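Local coordinates for protein purine nucleoside phosphorylase (Thermus thermophilus, PDB 6TK9) that probably catalyses the reversible phosphorolysis of purine nucleosides such as inosine and guanosine, releasing the free base and a pentose 1-phosphate, at residues Q7-Y12 with V96-F101; S15-V20 with K40-P45; P33-V38 with V74-G79; A104-L109 with G223-G228; E146-R151 with L219-A224. All blocks are in the same frame, centred on the assembly; numbering follows the deposited sequence.

From the N terminus, helix 4-14 is the first element to find a distant partner: contact 1 joins it to helix 94-102 and closes a long loop. Contacts 2 and 3 are both nested in that loop and cross each other, since their segments alternate along the chain: 15-20, 33-38, 40-45, 74-79. They bring two loops against strands 39-45 and 72-78 of the same sheet. Contacts 4 and 5 open only after these three have closed. Contact 4 pairs strands 106-115 and 225-235 in parallel, while contact 5 sets the loop 146-151 on the end of helix 213-222. Both end on the same part of the chain and share Gly223 and Ala224, where that helix gives way to strand 225-235.

Contact 1 of 5, residues Q7-Y12 with V96-F101; sequences QEAVAY and VRVGFF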
# COMPACT_ATOMS: atom_id res chain seq x y z
N GLN A 7 12.38 -6.32 43.92
CA GLN A 7 12.68 -7.15 45.12
C GLN A 7 11.81 -6.71 46.31
O GLN A 7 11.42 -7.60 47.08
CB GLN A 7 14.18 -7.12 45.43
CG GLN A 7 15.06 -7.88 44.43
CD GLN A 7 14.66 -9.32 44.17
OE1 GLN A 7 14.38 -10.09 45.08
NE2 GLN A 7 14.63 -9.69 42.89
N GLU A 8 11.50 -5.42 46.46
CA GLU A 8 10.58 -4.95 47.52
C GLU A 8 9.26 -5.69 47.33
O GLU A 8 8.72 -6.21 48.33
CB GLU A 8 10.35 -3.43 47.49
CG GLU A 8 11.33 -2.61 48.32
CD GLU A 8 10.77 -1.35 48.97
OE1 GLU A 8 9.72 -0.86 48.53
OE2 GLU A 8 11.40 -0.84 49.93
N ALA A 9 8.79 -5.79 46.08
CA ALA A 9 7.49 -6.41 45.71
C ALA A 9 7.60 -7.93 45.80
O ALA A 9 6.72 -8.54 46.39
CB ALA A 9 7.05 -5.96 44.33
N VAL A 10 8.65 -8.53 45.24
CA VAL A 10 8.86 -10.00 45.34
C VAL A 10 8.77 -10.39 46.83
O VAL A 10 7.89 -11.22 47.17
CB VAL A 10 10.19 -10.43 44.70
CG1 VAL A 10 10.57 -11.86 45.06
CG2 VAL A 10 10.15 -10.25 43.19
N ALA A 11 9.59 -9.75 47.67
CA ALA A 11 9.68 -9.97 49.14
C ALA A 11 8.30 -9.87 49.80
O ALA A 11 7.99 -10.71 50.66
CB ALA A 11 10.66 -8.99 49.75
N TYR A 12 7.48 -8.88 49.44
CA TYR A 12 6.14 -8.71 50.07
C TYR A 12 5.29 -9.94 49.76
O TYR A 12 4.54 -10.37 50.67
CB TYR A 12 5.46 -7.40 49.66
CG TYR A 12 4.10 -7.24 50.30
CD1 TYR A 12 3.97 -6.72 51.58
CD2 TYR A 12 2.95 -7.63 49.63
CE1 TYR A 12 2.72 -6.59 52.18
CE2 TYR A 12 1.70 -7.52 50.22
CZ TYR A 12 1.58 -7.01 51.50
OH TYR A 12 0.34 -6.90 52.07
N VAL A 96 4.23 -8.05 35.49
CA VAL A 96 4.88 -9.20 34.78
C VAL A 96 6.38 -9.26 35.10
O VAL A 96 6.93 -10.37 35.08
CB VAL A 96 4.64 -9.21 33.26
CG1 VAL A 96 3.16 -9.35 32.94
CG2 VAL A 96 5.23 -7.99 32.56
N ARG A 97 7.03 -8.14 35.41
CA ARG A 97 8.47 -8.15 35.80
C ARG A 97 8.60 -8.88 37.16
O ARG A 97 9.42 -9.82 37.23
CB ARG A 97 9.07 -6.74 35.81
CG ARG A 97 9.35 -6.16 34.43
CD ARG A 97 9.68 -4.67 34.42
NE ARG A 97 10.59 -4.29 33.34
CZ ARG A 97 10.96 -3.04 33.03
NH1 ARG A 97 10.50 -2.00 33.70
NH2 ARG A 97 11.81 -2.85 32.03
N VAL A 98 7.82 -8.48 38.17
CA VAL A 98 7.72 -9.17 39.50
C VAL A 98 7.33 -10.63 39.27
O VAL A 98 7.95 -11.53 39.87
CB VAL A 98 6.71 -8.46 40.43
CG1 VAL A 98 6.36 -9.31 41.65
CG2 VAL A 98 7.23 -7.11 40.87
N GLY A 99 6.35 -10.86 38.39
CA GLY A 99 5.94 -12.23 38.02
C GLY A 99 7.13 -13.06 37.61
O GLY A 99 7.21 -14.24 37.99
N PHE A 100 8.03 -12.49 36.81
CA PHE A 100 9.20 -13.22 36.26
C PHE A 100 10.12 -13.60 37.42
O PHE A 100 10.66 -14.71 37.42
CB PHE A 100 9.92 -12.39 35.20
CG PHE A 100 11.13 -13.06 34.62
CD1 PHE A 100 11.00 -14.01 33.62
CD2 PHE A 100 12.40 -12.73 35.06
CE1 PHE A 100 12.12 -14.62 33.07
CE2 PHE A 100 13.51 -13.35 34.52
CZ PHE A 100 13.37 -14.30 33.54
N PHE A 101 10.28 -12.70 38.38
CA PHE A 101 11.30 -12.79 39.45
C PHE A 101 10.76 -13.63 40.60
O PHE A 101 11.59 -14.02 41.44
CB PHE A 101 11.74 -11.40 39.91
CG PHE A 101 12.82 -10.83 39.03
CD1 PHE A 101 14.10 -11.37 39.05
CD2 PHE A 101 12.55 -9.76 38.18
CE1 PHE A 101 15.10 -10.85 38.24
CE2 PHE A 101 13.55 -9.24 37.37
CZ PHE A 101 14.82 -9.79 37.40
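Val98 reaches across to Ala9 and Val10 with both of its methyl groups, and tracing it outward from the backbone explains how the two helices meet. Its CB points at helix 4-14 and there divides. Val98 CG1, anti to the backbone N (chi1 167°), lies 4.2 Å from Val10 CG2. Val98 CG2, on the branch beside the backbone N, packs more closely, 3.7 Å from Ala9 CB. A short beta-branched residue suits this place, because its two arms can touch two successive residues of the other helix, and an alanine opposite lets one arm come in close. The axes of the two helical segments approach to 9.4 Å at an angle of 61°, steep enough that the touching patch is short. One turn further on, the same Val10 CG2 rests 3.8 Å from Phe101 CB, the two side chains crossing at about a right angle. At the margin, Gln7 swings its amide inward, with NE2 4.2 Å from Phe101 CD1, obliquely to the ring. Helix 94-102 thus lies between helix 4-14, helix 213-222 (through Arg97, Phe100 and Phe101 on Leu222) and strand 72-78 (Gly99 on Leu75 and Tyr77).

Contact 2 of 5, residues S15-V20 with K40-P45; sequences SKTDFV and KVAEIP
An ST turn at Thr17 meets a classic beta bulge at Val41 and Ala42, so that the loop following helix 4-14 lies against the irregular part of strand 39-45. In the bulge both residues face Leu66 of the neighbouring strand 63-66, and their side chains both point toward the loop. In the turn, Thr17 OG1 accepts the N-H of Phe19, 2.9 Å from Phe19 N and nearly straight at 162°. The hydroxyl stands anti to the backbone N of its own residue (chi1 172°), which directs the methyl to the strand: Thr17 CG2 lies 3.7 Å from Ala42 CB, where a small residue permits the approach. Phe19 in turn offers a ring face to the bulge. Val41 CG1 sits over it, 3.5 Å above the plane and displaced toward the rim near CG, in a CH-pi contact 24° off the ring normal. The other methyl, Val41 CG2, is 3.9 Å from Thr17 OG1. With an alanine in place of Thr17, Phe19 N would probably lose its partner, the ring would be held less firmly against Val41, and a gap would open beside Ala42. At the margin Lys16 lends its aliphatic part, Lys16 CG lying 4.2 Å from Ile44 CD1, while a bend at chi2 leads the ammonium end away. No hydrogen bond spans the two segments. The polar grip stays within the turn and fixes its shape, and what acts across the contact is apolar packing and one CH-pi contact.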
# COMPACT_ATOMS: atom_id res chain seq x y z
N SER A 15 6.37 -12.79 51.73
CA SER A 15 5.91 -12.58 53.13
C SER A 15 4.56 -13.27 53.32
O SER A 15 4.19 -13.46 54.47
CB SER A 15 5.82 -11.10 53.52
OG SER A 15 4.49 -10.59 53.37
N LYS A 16 3.85 -13.58 52.23
CA LYS A 16 2.51 -14.22 52.28
C LYS A 16 2.61 -15.71 51.94
O LYS A 16 1.69 -16.45 52.34
CB LYS A 16 1.53 -13.56 51.31
CG LYS A 16 1.31 -12.07 51.53
CD LYS A 16 0.78 -11.71 52.90
CE LYS A 16 0.79 -10.22 53.16
NZ LYS A 16 -0.17 -9.87 54.22
N THR A 17 3.65 -16.15 51.23
CA THR A 17 3.71 -17.52 50.68
C THR A 17 5.04 -17.78 49.97
O THR A 17 5.48 -16.92 49.21
CB THR A 17 2.59 -17.77 49.67
OG1 THR A 17 2.83 -19.04 49.07
CG2 THR A 17 2.49 -16.71 48.60
N ASP A 18 5.58 -18.97 50.18
CA ASP A 18 6.81 -19.49 49.53
C ASP A 18 6.42 -20.19 48.22
O ASP A 18 7.32 -20.76 47.59
CB ASP A 18 7.58 -20.41 50.49
CG ASP A 18 6.77 -21.62 50.97
OD1 ASP A 18 5.55 -21.64 50.74
OD2 ASP A 18 7.37 -22.53 51.58
N PHE A 19 5.14 -20.18 47.82
CA PHE A 19 4.68 -20.86 46.58
C PHE A 19 5.38 -20.25 45.36
O PHE A 19 5.25 -19.04 45.13
CB PHE A 19 3.15 -20.78 46.42
CG PHE A 19 2.56 -21.72 45.39
CD1 PHE A 19 2.36 -23.06 45.68
CD2 PHE A 19 2.15 -21.25 44.15
CE1 PHE A 19 1.79 -23.92 44.74
CE2 PHE A 19 1.58 -22.10 43.22
CZ PHE A 19 1.40 -23.43 43.52
N VAL A 20 6.09 -21.09 44.62
CA VAL A 20 6.84 -20.75 43.38
C VAL A 20 5.97 -21.16 42.18
O VAL A 20 5.70 -22.33 41.97
CB VAL A 20 8.21 -21.46 43.35
CG1 VAL A 20 9.07 -20.98 42.19
CG2 VAL A 20 8.97 -21.29 44.66
N LYS A 40 -6.49 -21.60 45.27
CA LYS A 40 -5.77 -20.43 45.81
C LYS A 40 -4.82 -20.91 46.91
O LYS A 40 -5.25 -21.71 47.74
CB LYS A 40 -6.78 -19.39 46.33
CG LYS A 40 -7.02 -18.17 45.44
CD LYS A 40 -7.73 -18.46 44.13
CE LYS A 40 -9.17 -17.99 44.07
NZ LYS A 40 -10.07 -19.08 43.61
N VAL A 41 -3.57 -20.43 46.91
CA VAL A 41 -2.66 -20.46 48.10
C VAL A 41 -2.46 -19.01 48.60
O VAL A 41 -2.37 -18.81 49.82
CB VAL A 41 -1.35 -21.20 47.79
CG1 VAL A 41 -0.62 -20.62 46.59
CG2 VAL A 41 -0.42 -21.26 48.99
N ALA A 42 -2.49 -18.02 47.70
CA ALA A 42 -2.48 -16.58 48.03
C ALA A 42 -3.38 -15.81 47.07
O ALA A 42 -3.54 -16.25 45.92
CB ALA A 42 -1.08 -16.02 47.96
N GLU A 43 -3.95 -14.70 47.56
CA GLU A 43 -4.81 -13.76 46.79
C GLU A 43 -4.54 -12.35 47.34
O GLU A 43 -5.17 -11.98 48.36
CB GLU A 43 -6.29 -14.18 46.88
CG GLU A 43 -7.26 -13.17 46.25
CD GLU A 43 -8.65 -13.69 45.90
OE1 GLU A 43 -8.95 -14.86 46.23
OE2 GLU A 43 -9.45 -12.93 45.30
N ILE A 44 -3.63 -11.61 46.70
CA ILE A 44 -3.19 -10.24 47.11
C ILE A 44 -3.70 -9.20 46.12
O ILE A 44 -3.27 -9.16 44.97
CB ILE A 44 -1.66 -10.20 47.21
CG1 ILE A 44 -1.09 -11.47 47.87
CG2 ILE A 44 -1.23 -8.93 47.93
CD1 ILE A 44 0.33 -11.77 47.47
N PRO A 45 -4.58 -8.26 46.54
CA PRO A 45 -4.94 -7.13 45.69
C PRO A 45 -3.71 -6.26 45.38
O PRO A 45 -2.80 -6.19 46.19
CB PRO A 45 -5.99 -6.33 46.47
CG PRO A 45 -6.00 -6.91 47.88
CD PRO A 45 -5.22 -8.21 47.86

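Contact 3 of 5, residues P33-V38 with V74-G79; sequences PLADEV and VLVYKG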
# COMPACT_ATOMS: atom_id res chain seq x y z
N PRO A 33 -12.78 -14.25 35.35
CA PRO A 33 -13.34 -15.48 35.93
C PRO A 33 -12.49 -16.77 35.95
O PRO A 33 -12.49 -17.46 36.95
CB PRO A 33 -14.59 -15.69 35.06
CG PRO A 33 -15.07 -14.28 34.83
CD PRO A 33 -13.79 -13.49 34.59
N LEU A 34 -11.72 -17.07 34.92
CA LEU A 34 -10.77 -18.21 35.03
C LEU A 34 -10.03 -18.15 36.39
O LEU A 34 -9.67 -19.20 36.91
CB LEU A 34 -9.83 -18.19 33.82
CG LEU A 34 -8.77 -19.29 33.73
CD1 LEU A 34 -9.36 -20.69 33.91
CD2 LEU A 34 -8.03 -19.22 32.40
N ALA A 35 -9.81 -16.97 36.98
CA ALA A 35 -9.01 -16.85 38.23
C ALA A 35 -9.76 -17.50 39.40
O ALA A 35 -9.11 -17.95 40.35
CB ALA A 35 -8.73 -15.40 38.52
N ASP A 36 -11.08 -17.53 39.34
CA ASP A 36 -11.93 -18.15 40.39
C ASP A 36 -11.76 -19.68 40.37
O ASP A 36 -12.03 -20.31 41.39
CB ASP A 36 -13.39 -17.71 40.20
CG ASP A 36 -13.62 -16.25 40.55
OD1 ASP A 36 -12.70 -15.61 41.11
OD2 ASP A 36 -14.73 -15.78 40.31
N GLU A 37 -11.32 -20.26 39.27
CA GLU A 37 -11.20 -21.73 39.17
C GLU A 37 -9.84 -22.15 39.76
O GLU A 37 -9.60 -23.37 39.87
CB GLU A 37 -11.44 -22.16 37.72
CG GLU A 37 -12.73 -21.58 37.14
CD GLU A 37 -13.16 -22.08 35.78
OE1 GLU A 37 -12.47 -22.96 35.23
OE2 GLU A 37 -14.21 -21.58 35.26
N VAL A 38 -9.01 -21.21 40.18
CA VAL A 38 -7.66 -21.55 40.73
C VAL A 38 -7.81 -22.02 42.19
O VAL A 38 -8.54 -21.36 42.94
CB VAL A 38 -6.66 -20.38 40.62
CG1 VAL A 38 -5.32 -20.73 41.24
CG2 VAL A 38 -6.47 -19.95 39.17
N VAL A 74 0.71 -21.81 39.21
CA VAL A 74 0.50 -20.64 38.30
C VAL A 74 0.44 -19.33 39.11
O VAL A 74 -0.04 -19.36 40.26
CB VAL A 74 -0.74 -20.82 37.42
CG1 VAL A 74 -0.61 -22.07 36.57
CG2 VAL A 74 -2.04 -20.88 38.21
N LEU A 75 0.97 -18.25 38.52
CA LEU A 75 0.70 -16.84 38.88
C LEU A 75 -0.38 -16.32 37.94
O LEU A 75 -0.13 -16.27 36.74
CB LEU A 75 1.99 -16.02 38.75
CG LEU A 75 1.96 -14.60 39.33
CD1 LEU A 75 1.71 -14.62 40.83
CD2 LEU A 75 3.25 -13.87 39.05
N VAL A 76 -1.56 -16.01 38.47
CA VAL A 76 -2.69 -15.41 37.69
C VAL A 76 -2.85 -13.94 38.13
O VAL A 76 -2.94 -13.68 39.33
CB VAL A 76 -3.98 -16.25 37.86
CG1 VAL A 76 -5.16 -15.66 37.10
CG2 VAL A 76 -3.74 -17.69 37.44
N TYR A 77 -2.78 -13.02 37.18
CA TYR A 77 -3.13 -11.58 37.30
C TYR A 77 -4.60 -11.47 36.96
O TYR A 77 -4.92 -11.64 35.80
CB TYR A 77 -2.28 -10.75 36.34
CG TYR A 77 -0.82 -10.80 36.67
CD1 TYR A 77 -0.01 -11.81 36.19
CD2 TYR A 77 -0.26 -9.90 37.56
CE1 TYR A 77 1.33 -11.88 36.52
CE2 TYR A 77 1.08 -9.97 37.91
CZ TYR A 77 1.88 -10.95 37.38
OH TYR A 77 3.20 -11.00 37.70
N LYS A 78 -5.47 -11.34 37.95
CA LYS A 78 -6.92 -11.14 37.70
C LYS A 78 -7.08 -9.67 37.30
O LYS A 78 -7.20 -8.82 38.21
CB LYS A 78 -7.77 -11.58 38.90
CG LYS A 78 -9.28 -11.40 38.68
CD LYS A 78 -10.23 -12.04 39.69
CE LYS A 78 -11.67 -11.87 39.23
NZ LYS A 78 -12.65 -12.58 40.10
N GLY A 79 -7.02 -9.39 35.99
CA GLY A 79 -6.99 -8.02 35.42
C GLY A 79 -5.58 -7.45 35.35
O GLY A 79 -4.65 -8.09 35.88
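Ala35, Asp36 and Val38 lie against Val74, Val76 and Lys78, alternate residues of strand 72-78 that point to one side of the mixed sheet in this phosphorylase-superfamily alpha/beta fold. Segment 33-38 links strand 23-27 to strand 39-45 and winds through successive turns, beginning with Asp36 N bonded to Pro33 O. Pro33 suits the start of such a winding, since its ring restricts phi to the range such turns use, and Leu34 turns its side chain to Val264 of helix 257-270 and to Leu27. Ala35 is the inward residue: its CB touches Val76 CG1 at 3.9 Å and lies equally far from Lys78 CD. A single methyl lets the lysine chain run over it, and CB, CG and CD of Lys78 all pass alongside. Extended from end to end, with CG anti to the backbone N (chi1 -180°), that chain carries Lys78 NZ to 3.2 Å from Asp36 OD1 in a salt bridge, the nitrogen coming from above the carboxylate plane, 36° out of it. A methionine in place of Lys78 would probably leave the charge of Asp36 without its mate in this contact. Beyond Glu37, which reaches Arg265 instead, Val38 turns back to the sheet. It slides past Val76 in the opposite direction, their CG2 methyls 3.9 Å apart, and Val38 CG1 comes 4.5 Å from Val74 CG2.

Contact 4 of 5, residues A104-L109 with G223-G228; sequences ARTFLL and GARVLG
Leu227 O is held by two groups of the facing strand: Leu109 N donates to it at 2.7 Å, and Leu108 CA offers a CA-H...O contact at 3.2 Å. These belong to a parallel pairing of strands 106-115 and 225-235 in the mixed sheet of the phosphorylase-superfamily fold. The ladder runs on through Leu227 N to Phe107 O, Phe107 N to Arg225 O and Arg225 N to Arg105 O, each 2.9 Å. Phe107, Val226 and Leu109 share the face covered by helix 213-222; Leu109 CD1 reaches diagonally to Val226 CG1, 3.5 Å away. Gly228, next to Leu109 in the pairing, puts no side chain beside it. Leu108 and Leu227 lie on the other face, against Ile267 of helix 257-270, and their leucine bulk suits a buried layer between sheet and helix. At the margin of that face Arg225 lies beside Thr106, pointing the same way. A bend at chi3 (84°) brings its guanidinium to the threonine, while NE makes a long, weak ion pair with Asp160. Thr106 OG1 meets the guanidinium at its edge and accepts a weak hydrogen bond from Arg225 NH1, 3.3 Å long with an angle of 158° at the hydrogen.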
# COMPACT_ATOMS: atom_id res chain seq x y z
N ALA A 104 7.83 -17.37 37.41
CA ALA A 104 7.10 -17.53 36.14
C ALA A 104 8.02 -17.17 34.96
O ALA A 104 8.15 -15.97 34.68
CB ALA A 104 5.85 -16.67 36.14
N ARG A 105 8.62 -18.16 34.28
CA ARG A 105 9.54 -17.94 33.12
C ARG A 105 8.78 -18.15 31.79
O ARG A 105 9.37 -17.87 30.72
CB ARG A 105 10.73 -18.89 33.21
CG ARG A 105 11.39 -18.94 34.58
CD ARG A 105 12.24 -17.72 34.90
NE ARG A 105 13.38 -17.65 33.99
CZ ARG A 105 14.53 -18.29 34.14
NH1 ARG A 105 14.74 -19.07 35.19
NH2 ARG A 105 15.49 -18.15 33.24
N THR A 106 7.53 -18.62 31.86
CA THR A 106 6.58 -18.75 30.71
C THR A 106 5.30 -17.99 31.06
O THR A 106 4.77 -18.22 32.18
CB THR A 106 6.29 -20.21 30.36
OG1 THR A 106 7.52 -20.81 29.96
CG2 THR A 106 5.31 -20.39 29.23
N PHE A 107 4.83 -17.13 30.15
CA PHE A 107 3.68 -16.22 30.36
C PHE A 107 2.69 -16.33 29.21
O PHE A 107 3.12 -16.32 28.06
CB PHE A 107 4.15 -14.77 30.47
CG PHE A 107 4.32 -14.27 31.88
CD1 PHE A 107 5.50 -14.46 32.56
CD2 PHE A 107 3.29 -13.59 32.50
CE1 PHE A 107 5.65 -13.98 33.85
CE2 PHE A 107 3.43 -13.12 33.79
CZ PHE A 107 4.62 -13.31 34.46
N LEU A 108 1.41 -16.44 29.56
CA LEU A 108 0.25 -16.41 28.64
C LEU A 108 -0.40 -15.04 28.83
O LEU A 108 -0.97 -14.80 29.89
CB LEU A 108 -0.73 -17.54 29.00
CG LEU A 108 -0.46 -18.93 28.42
CD1 LEU A 108 0.97 -19.41 28.68
CD2 LEU A 108 -1.45 -19.95 28.95
N LEU A 109 -0.29 -14.15 27.85
CA LEU A 109 -0.94 -12.81 27.94
C LEU A 109 -2.26 -12.86 27.17
O LEU A 109 -2.22 -13.19 25.99
CB LEU A 109 0.02 -11.77 27.36
CG LEU A 109 1.43 -11.79 27.94
CD1 LEU A 109 2.33 -10.89 27.12
CD2 LEU A 109 1.42 -11.37 29.40
N GLY A 223 13.90 -12.49 29.02
CA GLY A 223 14.19 -13.82 28.44
C GLY A 223 13.07 -14.81 28.71
O GLY A 223 13.28 -16.01 28.47
N ALA A 224 11.92 -14.34 29.18
CA ALA A 224 10.69 -15.15 29.39
C ALA A 224 10.19 -15.65 28.04
O ALA A 224 10.49 -15.01 27.02
CB ALA A 224 9.65 -14.30 30.09
N ARG A 225 9.46 -16.77 28.02
CA ARG A 225 8.68 -17.22 26.84
C ARG A 225 7.27 -16.65 26.99
O ARG A 225 6.83 -16.50 28.12
CB ARG A 225 8.64 -18.74 26.75
CG ARG A 225 10.00 -19.42 26.79
CD ARG A 225 9.85 -20.84 27.31
NE ARG A 225 9.47 -21.76 26.25
CZ ARG A 225 8.60 -22.78 26.36
NH1 ARG A 225 7.93 -23.00 27.48
NH2 ARG A 225 8.39 -23.55 25.31
N VAL A 226 6.63 -16.28 25.87
CA VAL A 226 5.37 -15.49 25.83
C VAL A 226 4.43 -16.16 24.82
O VAL A 226 4.89 -16.54 23.74
CB VAL A 226 5.61 -14.01 25.46
CG1 VAL A 226 4.32 -13.20 25.36
CG2 VAL A 226 6.58 -13.32 26.39
N LEU A 227 3.16 -16.30 25.18
CA LEU A 227 2.05 -16.72 24.28
C LEU A 227 0.94 -15.68 24.46
O LEU A 227 0.61 -15.36 25.62
CB LEU A 227 1.60 -18.13 24.68
CG LEU A 227 0.61 -18.80 23.73
CD1 LEU A 227 0.44 -20.26 24.10
CD2 LEU A 227 -0.74 -18.11 23.77
N GLY A 228 0.43 -15.15 23.34
CA GLY A 228 -0.59 -14.09 23.32
C GLY A 228 -1.90 -14.61 22.75
O GLY A 228 -1.87 -15.22 21.67

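Contact 5 of 5, residues E146-R151 with L219-A224; sequences ERLGPR and LRHLGA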
# COMPACT_ATOMS: atom_id res chain seq x y z
N GLU A 146 21.44 -4.36 33.46
CA GLU A 146 21.90 -5.61 32.80
C GLU A 146 21.36 -6.84 33.55
O GLU A 146 21.36 -7.93 32.97
CB GLU A 146 23.42 -5.70 32.75
CG GLU A 146 24.07 -4.62 31.91
CD GLU A 146 24.29 -5.02 30.46
OE1 GLU A 146 23.33 -5.55 29.84
OE2 GLU A 146 25.42 -4.81 29.96
N ARG A 147 20.99 -6.67 34.83
CA ARG A 147 20.48 -7.78 35.68
C ARG A 147 19.12 -8.24 35.18
O ARG A 147 18.81 -9.42 35.38
CB ARG A 147 20.36 -7.38 37.15
CG ARG A 147 21.71 -7.15 37.82
CD ARG A 147 21.61 -6.60 39.22
NE ARG A 147 21.01 -5.28 39.29
CZ ARG A 147 20.92 -4.57 40.40
NH1 ARG A 147 21.40 -5.05 41.54
NH2 ARG A 147 20.37 -3.37 40.38
N LEU A 148 18.32 -7.33 34.60
CA LEU A 148 17.00 -7.71 34.01
C LEU A 148 17.20 -8.31 32.61
O LEU A 148 16.66 -9.39 32.37
CB LEU A 148 16.07 -6.50 33.96
CG LEU A 148 15.31 -6.26 35.25
CD1 LEU A 148 16.29 -5.95 36.37
CD2 LEU A 148 14.29 -5.13 35.08
N GLY A 149 17.97 -7.63 31.75
CA GLY A 149 18.16 -8.00 30.34
C GLY A 149 19.03 -6.99 29.60
O GLY A 149 19.59 -6.07 30.22
N PRO A 150 19.18 -7.13 28.25
CA PRO A 150 20.09 -6.29 27.47
C PRO A 150 19.46 -4.94 27.10
O PRO A 150 18.24 -4.86 27.10
CB PRO A 150 20.36 -7.15 26.23
CG PRO A 150 19.03 -7.86 26.01
CD PRO A 150 18.48 -8.11 27.40
N ARG A 151 20.30 -3.94 26.80
CA ARG A 151 19.93 -2.55 26.36
C ARG A 151 19.04 -2.59 25.12
O ARG A 151 18.12 -1.78 25.06
CB ARG A 151 21.21 -1.76 26.06
CG ARG A 151 21.01 -0.39 25.42
CD ARG A 151 20.45 0.68 26.34
NE ARG A 151 19.03 0.53 26.66
CZ ARG A 151 18.33 1.36 27.44
NH1 ARG A 151 18.91 2.43 27.97
NH2 ARG A 151 17.05 1.13 27.68
N LEU A 219 8.90 -8.62 28.81
CA LEU A 219 9.11 -10.06 29.10
C LEU A 219 10.20 -10.65 28.19
O LEU A 219 10.93 -11.55 28.68
CB LEU A 219 7.78 -10.81 28.97
CG LEU A 219 6.87 -10.67 30.18
CD1 LEU A 219 5.46 -11.13 29.86
CD2 LEU A 219 7.42 -11.44 31.36
N ARG A 220 10.36 -10.18 26.95
CA ARG A 220 11.43 -10.71 26.05
C ARG A 220 12.77 -10.09 26.48
O ARG A 220 13.81 -10.77 26.37
CB ARG A 220 11.11 -10.46 24.58
CG ARG A 220 9.90 -11.22 24.08
CD ARG A 220 10.07 -12.73 24.00
NE ARG A 220 11.28 -13.12 23.30
CZ ARG A 220 12.24 -13.87 23.81
NH1 ARG A 220 12.13 -14.38 25.02
NH2 ARG A 220 13.32 -14.10 23.10
N HIS A 221 12.74 -8.86 26.98
CA HIS A 221 13.90 -8.22 27.66
C HIS A 221 14.45 -9.19 28.72
O HIS A 221 15.67 -9.41 28.74
CB HIS A 221 13.46 -6.86 28.22
CG HIS A 221 14.50 -6.12 28.98
ND1 HIS A 221 14.38 -5.85 30.33
CD2 HIS A 221 15.66 -5.56 28.58
CE1 HIS A 221 15.44 -5.17 30.74
NE2 HIS A 221 16.24 -4.98 29.69
N LEU A 222 13.56 -9.81 29.50
CA LEU A 222 13.86 -10.67 30.67
C LEU A 222 14.26 -12.08 30.24
O LEU A 222 14.89 -12.77 31.08
CB LEU A 222 12.63 -10.71 31.58
CG LEU A 222 12.40 -9.40 32.32
CD1 LEU A 222 11.02 -9.37 32.93
CD2 LEU A 222 13.46 -9.18 33.38
N GLY A 223 13.90 -12.49 29.02
CA GLY A 223 14.19 -13.82 28.44
C GLY A 223 13.07 -14.81 28.71
O GLY A 223 13.28 -16.01 28.47
N ALA A 224 11.92 -14.34 29.18
CA ALA A 224 10.69 -15.15 29.39
C ALA A 224 10.19 -15.65 28.04
O ALA A 224 10.49 -15.01 27.02
CB ALA A 224 9.65 -14.30 30.09
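The ring of His221 lies flat against the backbone at Gly149, which passes over one of its faces. Gly149 CA is 3.6 Å above the ring plane, offset toward the rim, in a CH-pi contact 21° off the ring normal. Turned out with CG anti to the backbone N (chi1 178°), the ring also brings its edge to Pro150 O, which lies in its plane 3.1 Å from His221 CD2. Leu148 CB approaches obliquely, 3.5 Å from His221 CE1. The pyrrolidine of Pro150 and the imidazole slide past each other in opposite directions, with Pro150 CD 4.0 Å from His221 CD2. Glycine suits position 149 because its CA comes within 3.3 Å of His221 O in a CA-H...O contact, and a CB built there would collide with that oxygen. This carbonyl is at the C-terminal end of helix 213-222, closed by a Schellman motif: Gly223 takes the positive phi, and Ala224 N bonds back to Leu219 O at 3.0 Å. Arg220 folds over the same end, its NH1 donating to Ala224 O. Leu148 and Leu222 lie side by side, pointing the same way, with Leu222 CD2 3.8 Å from Leu148 CB. Between the backbones, Leu222 CA points an almost straight CA-H at Leu148 O, 3.5 Å away and at 175°. Asn144 gives His221 NE2 a hydrogen-bond partner through OD1 and binds Gly149 O through ND2.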